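Local coordinates for haloacid dehalogenase-like hydrolase (Klebsiella pneumoniae subsp. pneumoniae, PDB 3PGV), which probably acts as a magnesium-dependent phosphatase of the Cof family within the haloacid dehalogenase-like hydrolase superfamily, at residues I120-Y131 with L158-T169. Sequence-based numbering, arbitrary orientation.
With EDO (1,2-ethanediol), chain I.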
loop_
_atom_site.group_PDB
_atom_site.type_symbol
_atom_site.label_atom_id
_atom_site.label_comp_id
_atom_site.label_asym_id
_atom_site.label_seq_id
_atom_site.Cartn_x
_atom_site.Cartn_y
_atom_site.Cartn_z
ATOM N N ILE A 120 -21.479 4.449 -3.147
ATOM C CA ILE A 120 -20.131 3.976 -3.477
ATOM C C ILE A 120 -19.647 4.487 -4.852
ATOM O O ILE A 120 -20.395 4.447 -5.829
ATOM C CB ILE A 120 -20.046 2.429 -3.390
ATOM C CG1 ILE A 120 -20.530 1.917 -2.019
ATOM C CG2 ILE A 120 -18.626 1.942 -3.709
ATOM C CD1 ILE A 120 -20.726 0.339 -1.939
ATOM N N VAL A 121 -18.385 4.921 -4.923
ATOM C CA VAL A 121 -17.717 5.234 -6.186
ATOM C C VAL A 121 -16.698 4.113 -6.484
ATOM O O VAL A 121 -15.941 3.711 -5.588
ATOM C CB VAL A 121 -17.030 6.641 -6.167
ATOM C CG1 VAL A 121 -16.142 6.841 -7.394
ATOM C CG2 VAL A 121 -18.067 7.762 -6.059
ATOM N N THR A 122 -16.734 3.556 -7.706
ATOM C CA THR A 122 -15.792 2.504 -8.099
ATOM C C THR A 122 -14.570 3.116 -8.796
ATOM O O THR A 122 -14.714 3.833 -9.795
ATOM C CB THR A 122 -16.482 1.448 -8.965
ATOM O OG1 THR A 122 -17.606 0.928 -8.253
ATOM C CG2 THR A 122 -15.523 0.294 -9.372
ATOM N N ASN A 123 -13.370 2.831 -8.268
ATOM C CA ASN A 123 -12.124 3.345 -8.826
ATOM C C ASN A 123 -11.285 2.211 -9.357
ATOM O O ASN A 123 -11.289 1.120 -8.784
ATOM C CB ASN A 123 -11.340 4.126 -7.782
ATOM C CG ASN A 123 -12.056 5.311 -7.231
ATOM O OD1 ASN A 123 -11.823 6.433 -7.635
ATOM N ND2 ASN A 123 -12.893 5.093 -6.233
ATOM N N VAL A 124 -10.554 2.461 -10.448
ATOM C CA VAL A 124 -9.734 1.438 -11.092
ATOM C C VAL A 124 -8.343 2.004 -11.433
ATOM O O VAL A 124 -8.246 3.084 -12.025
ATOM C CB VAL A 124 -10.443 0.898 -12.382
ATOM C CG1 VAL A 124 -9.575 -0.124 -13.098
ATOM C CG2 VAL A 124 -11.813 0.315 -12.061
ATOM N N TYR A 125 -7.272 1.260 -11.096
ATOM C CA TYR A 125 -5.935 1.575 -11.603
ATOM C C TYR A 125 -5.606 0.604 -12.715
ATOM O O TYR A 125 -5.421 -0.584 -12.453
ATOM C CB TYR A 125 -4.862 1.499 -10.504
ATOM C CG TYR A 125 -4.873 2.656 -9.521
ATOM C CD1 TYR A 125 -5.586 3.826 -9.791
ATOM C CD2 TYR A 125 -4.106 2.615 -8.357
ATOM C CE1 TYR A 125 -5.605 4.886 -8.889
ATOM C CE2 TYR A 125 -4.115 3.665 -7.446
ATOM C CZ TYR A 125 -4.860 4.805 -7.716
ATOM O OH TYR A 125 -4.862 5.853 -6.813
ATOM N N ARG A 126 -5.693 1.068 -13.974
ATOM C CA ARG A 126 -5.334 0.272 -15.135
ATOM C C ARG A 126 -4.043 0.800 -15.685
ATOM O O ARG A 126 -4.012 1.925 -16.211
ATOM C CB ARG A 126 -6.427 0.342 -16.207
ATOM C CG ARG A 126 -6.117 -0.527 -17.409
ATOM C CD ARG A 126 -7.202 -0.474 -18.457
ATOM N NE ARG A 126 -6.955 -1.455 -19.509
ATOM C CZ ARG A 126 -6.108 -1.265 -20.516
ATOM N NH1 ARG A 126 -5.443 -0.124 -20.624
ATOM N NH2 ARG A 126 -5.919 -2.215 -21.417
ATOM N N GLU A 127 -2.947 0.026 -15.529
ATOM C CA GLU A 127 -1.602 0.457 -15.942
ATOM C C GLU A 127 -1.282 1.828 -15.326
ATOM O O GLU A 127 -1.362 1.970 -14.111
ATOM C CB GLU A 127 -1.455 0.477 -17.492
ATOM C CG GLU A 127 -1.793 -0.849 -18.182
ATOM C CD GLU A 127 -0.872 -2.025 -17.888
ATOM O OE1 GLU A 127 0.011 -1.900 -17.008
ATOM O OE2 GLU A 127 -1.048 -3.081 -18.537
ATOM N N ASP A 128 -1.019 2.847 -16.159
ATOM C CA ASP A 128 -0.707 4.194 -15.668
ATOM C C ASP A 128 -1.930 5.107 -15.622
ATOM O O ASP A 128 -1.786 6.318 -15.457
ATOM C CB ASP A 128 0.412 4.829 -16.507
ATOM C CG ASP A 128 1.793 4.302 -16.183
ATOM O OD1 ASP A 128 1.970 3.709 -15.065
ATOM O OD2 ASP A 128 2.730 4.569 -16.973
ATOM N N GLU A 129 -3.129 4.534 -15.722
ATOM C CA GLU A 129 -4.352 5.343 -15.710
ATOM C C GLU A 129 -5.250 5.074 -14.518
ATOM O O GLU A 129 -5.288 3.958 -13.996
ATOM C CB GLU A 129 -5.136 5.183 -17.014
ATOM C CG GLU A 129 -4.434 5.767 -18.225
ATOM C CD GLU A 129 -5.288 5.761 -19.475
ATOM O OE1 GLU A 129 -5.850 4.689 -19.805
ATOM O OE2 GLU A 129 -5.409 6.830 -20.118
ATOM N N TRP A 130 -6.017 6.087 -14.129
ATOM C CA TRP A 130 -6.960 6.009 -13.043
ATOM C C TRP A 130 -8.350 6.246 -13.578
ATOM O O TRP A 130 -8.591 7.250 -14.251
ATOM C CB TRP A 130 -6.585 7.027 -11.950
ATOM C CG TRP A 130 -7.637 7.293 -10.914
ATOM C CD1 TRP A 130 -8.523 6.396 -10.389
ATOM C CD2 TRP A 130 -7.755 8.489 -10.113
ATOM N NE1 TRP A 130 -9.256 6.992 -9.376
ATOM C CE2 TRP A 130 -8.771 8.258 -9.158
ATOM C CE3 TRP A 130 -7.092 9.732 -10.113
ATOM C CZ2 TRP A 130 -9.192 9.245 -8.266
ATOM C CZ3 TRP A 130 -7.501 10.707 -9.217
ATOM C CH2 TRP A 130 -8.540 10.463 -8.307
ATOM N N TYR A 131 -9.243 5.250 -13.395
ATOM C CA TYR A 131 -10.621 5.328 -13.859
ATOM C C TYR A 131 -11.593 5.394 -12.708
ATOM O O TYR A 131 -11.329 4.851 -11.637
ATOM C CB TYR A 131 -10.957 4.154 -14.796
ATOM C CG TYR A 131 -10.314 4.279 -16.158
ATOM C CD1 TYR A 131 -9.037 3.762 -16.403
ATOM C CD2 TYR A 131 -10.959 4.949 -17.196
ATOM C CE1 TYR A 131 -8.435 3.883 -17.657
ATOM C CE2 TYR A 131 -10.354 5.107 -18.441
ATOM C CZ TYR A 131 -9.095 4.560 -18.674
ATOM O OH TYR A 131 -8.511 4.682 -19.913
ATOM N N LEU A 158 -14.617 -0.020 -20.271
ATOM C CA LEU A 158 -13.263 -0.124 -19.697
ATOM C C LEU A 158 -12.663 -1.532 -19.894
ATOM O O LEU A 158 -13.305 -2.527 -19.553
ATOM C CB LEU A 158 -13.260 0.277 -18.199
ATOM C CG LEU A 158 -11.893 0.237 -17.482
ATOM C CD1 LEU A 158 -10.894 1.160 -18.141
ATOM C CD2 LEU A 158 -12.040 0.575 -16.014
ATOM N N ASP A 159 -11.423 -1.603 -20.437
ATOM C CA ASP A 159 -10.731 -2.869 -20.676
ATOM C C ASP A 159 -10.310 -3.538 -19.362
ATOM O O ASP A 159 -9.581 -2.929 -18.556
ATOM C CB ASP A 159 -9.511 -2.670 -21.587
ATOM C CG ASP A 159 -8.843 -3.978 -21.969
ATOM O OD1 ASP A 159 -9.466 -4.766 -22.694
ATOM O OD2 ASP A 159 -7.719 -4.218 -21.513
ATOM N N PRO A 160 -10.696 -4.835 -19.157
ATOM C CA PRO A 160 -10.382 -5.490 -17.874
ATOM C C PRO A 160 -8.972 -6.081 -17.776
ATOM O O PRO A 160 -8.696 -6.836 -16.841
ATOM C CB PRO A 160 -11.482 -6.542 -17.731
ATOM C CG PRO A 160 -11.921 -6.834 -19.115
ATOM C CD PRO A 160 -11.578 -5.674 -19.999
ATOM N N GLN A 161 -8.057 -5.653 -18.650
ATOM C CA GLN A 161 -6.668 -6.087 -18.548
ATOM C C GLN A 161 -5.745 -4.971 -18.057
ATOM O O GLN A 161 -6.044 -3.798 -18.259
ATOM C CB GLN A 161 -6.178 -6.701 -19.866
ATOM C CG GLN A 161 -6.796 -8.084 -20.108
ATOM C CD GLN A 161 -6.316 -8.743 -21.357
ATOM O OE1 GLN A 161 -7.065 -9.449 -22.030
ATOM N NE2 GLN A 161 -5.043 -8.584 -21.668
ATOM N N GLY A 162 -4.695 -5.352 -17.308
ATOM C CA GLY A 162 -3.732 -4.420 -16.733
ATOM C C GLY A 162 -4.229 -3.787 -15.447
ATOM O O GLY A 162 -3.765 -2.711 -15.057
ATOM N N ILE A 163 -5.156 -4.461 -14.756
ATOM C CA ILE A 163 -5.766 -3.894 -13.541
ATOM C C ILE A 163 -4.956 -4.241 -12.294
ATOM O O ILE A 163 -5.019 -5.364 -11.827
ATOM C CB ILE A 163 -7.261 -4.328 -13.407
ATOM C CG1 ILE A 163 -8.047 -4.170 -14.761
ATOM C CG2 ILE A 163 -7.954 -3.613 -12.243
ATOM C CD1 ILE A 163 -8.029 -2.770 -15.368
ATOM N N SER A 164 -4.193 -3.270 -11.756
ATOM C CA SER A 164 -3.411 -3.497 -10.534
ATOM C C SER A 164 -4.328 -3.569 -9.311
ATOM O O SER A 164 -4.083 -4.359 -8.403
ATOM C CB SER A 164 -2.352 -2.410 -10.360
ATOM O OG SER A 164 -2.926 -1.116 -10.413
ATOM N N LYS A 165 -5.401 -2.764 -9.300
ATOM C CA LYS A 165 -6.388 -2.802 -8.231
ATOM C C LYS A 165 -7.678 -2.083 -8.576
ATOM O O LYS A 165 -7.693 -1.197 -9.422
ATOM C CB LYS A 165 -5.814 -2.271 -6.900
ATOM C CG LYS A 165 -5.559 -0.786 -6.870
ATOM C CD LYS A 165 -5.164 -0.354 -5.469
ATOM C CE LYS A 165 -5.136 1.136 -5.324
ATOM N NZ LYS A 165 -4.777 1.546 -3.955
ATOM N N VAL A 166 -8.768 -2.491 -7.923
ATOM C CA VAL A 166 -10.041 -1.791 -7.953
ATOM C C VAL A 166 -10.335 -1.367 -6.515
ATOM O O VAL A 166 -10.090 -2.150 -5.589
ATOM C CB VAL A 166 -11.194 -2.675 -8.535
ATOM C CG1 VAL A 166 -12.547 -1.939 -8.456
ATOM C CG2 VAL A 166 -10.891 -3.104 -9.967
ATOM N N PHE A 167 -10.751 -0.117 -6.303
ATOM C CA PHE A 167 -11.063 0.343 -4.946
ATOM C C PHE A 167 -12.366 1.093 -4.856
ATOM O O PHE A 167 -12.708 1.866 -5.743
ATOM C CB PHE A 167 -9.896 1.123 -4.317
ATOM C CG PHE A 167 -9.391 2.318 -5.102
ATOM C CD1 PHE A 167 -8.551 2.144 -6.198
ATOM C CD2 PHE A 167 -9.627 3.612 -4.654
ATOM C CE1 PHE A 167 -8.035 3.245 -6.883
ATOM C CE2 PHE A 167 -9.095 4.709 -5.327
ATOM C CZ PHE A 167 -8.296 4.519 -6.434
ATOM N N PHE A 168 -13.136 0.798 -3.819
ATOM C CA PHE A 168 -14.456 1.360 -3.614
ATOM C C PHE A 168 -14.416 2.404 -2.539
ATOM O O PHE A 168 -14.005 2.111 -1.410
ATOM C CB PHE A 168 -15.456 0.242 -3.264
ATOM C CG PHE A 168 -15.461 -0.880 -4.282
ATOM C CD1 PHE A 168 -16.236 -0.793 -5.435
ATOM C CD2 PHE A 168 -14.642 -1.997 -4.116
ATOM C CE1 PHE A 168 -16.201 -1.807 -6.397
ATOM C CE2 PHE A 168 -14.606 -3.007 -5.080
ATOM C CZ PHE A 168 -15.392 -2.910 -6.211
ATOM N N THR A 169 -14.739 3.663 -2.900
ATOM C CA THR A 169 -14.744 4.773 -1.940
ATOM C C THR A 169 -16.162 5.107 -1.516
ATOM O O THR A 169 -17.066 5.139 -2.350
ATOM C CB THR A 169 -13.957 5.992 -2.481
ATOM O OG1 THR A 169 -14.516 6.391 -3.726
ATOM C CG2 THR A 169 -12.451 5.695 -2.659
HETATM C C1 EDO I . -6.135 8.951 -16.414
HETATM O O1 EDO I . -6.076 9.632 -17.674
HETATM C C2 EDO I . -4.726 8.868 -15.836
HETATM O O2 EDO I . -4.775 8.489 -14.450
#
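Asn123 CB sits over the face of the Phe167 ring, 3.3 Å from its centroid, the two residues being directly paired across antiparallel strands. CG of Phe167 sits between its own backbone N and carbonyl carbon (chi1 56°), which folds the ring over the adjoining strand, and the Asn123 amide stacks on it with the planes 10° apart. The edge of Phe167 meets one face of Tyr125 in a T-shaped pair, CE1 to CE1 3.6 Å, while Lys165 CE approaches the tyrosine ring obliquely.

The Asn123 amide is gripped at both ends. Its ND2 donates long bonds to Thr169 OG1 and Phe167 O, the latter also accepting from Asn123 N at 2.8 Å; its OD1 receives Trp130 NE1 in the carbonyl plane on a lone pair, and Arg136 as well. These partners fix the amide flip and hold it flat against the ring.

On the other face, Val124 packs its methyls against Leu158, Ile163 and Val166, and Leu158 CD1 stands over the centre of the Tyr131 ring, 3.5 Å from its centroid. Beyond them, the extended Arg126 directs NH2 to Asp159 OD2 in a 2.7 Å salt bridge. From the opposite side of the carboxylate plane, Gln161 N reaches the same oxygen, closing an Asx turn. Nearby, Glu127 N, second in the type II' turn from Arg126 to Glu129, donates to Gly162 O at 2.9 Å.

These strands form the middle of the cap-domain sheet. Its largely apolar face, ending in the Arg126-Asp159 salt bridge, packs on helices 104-110 and 173-187 where Val166 and Phe168 lie. The opposite face is aromatic and polar, and its Tyr125/Lys165 end meets His64 and Gly62: Lys165 NZ, salt-bridged to Glu202, bonds Gly62 O, about 11 Å from the calcium ion.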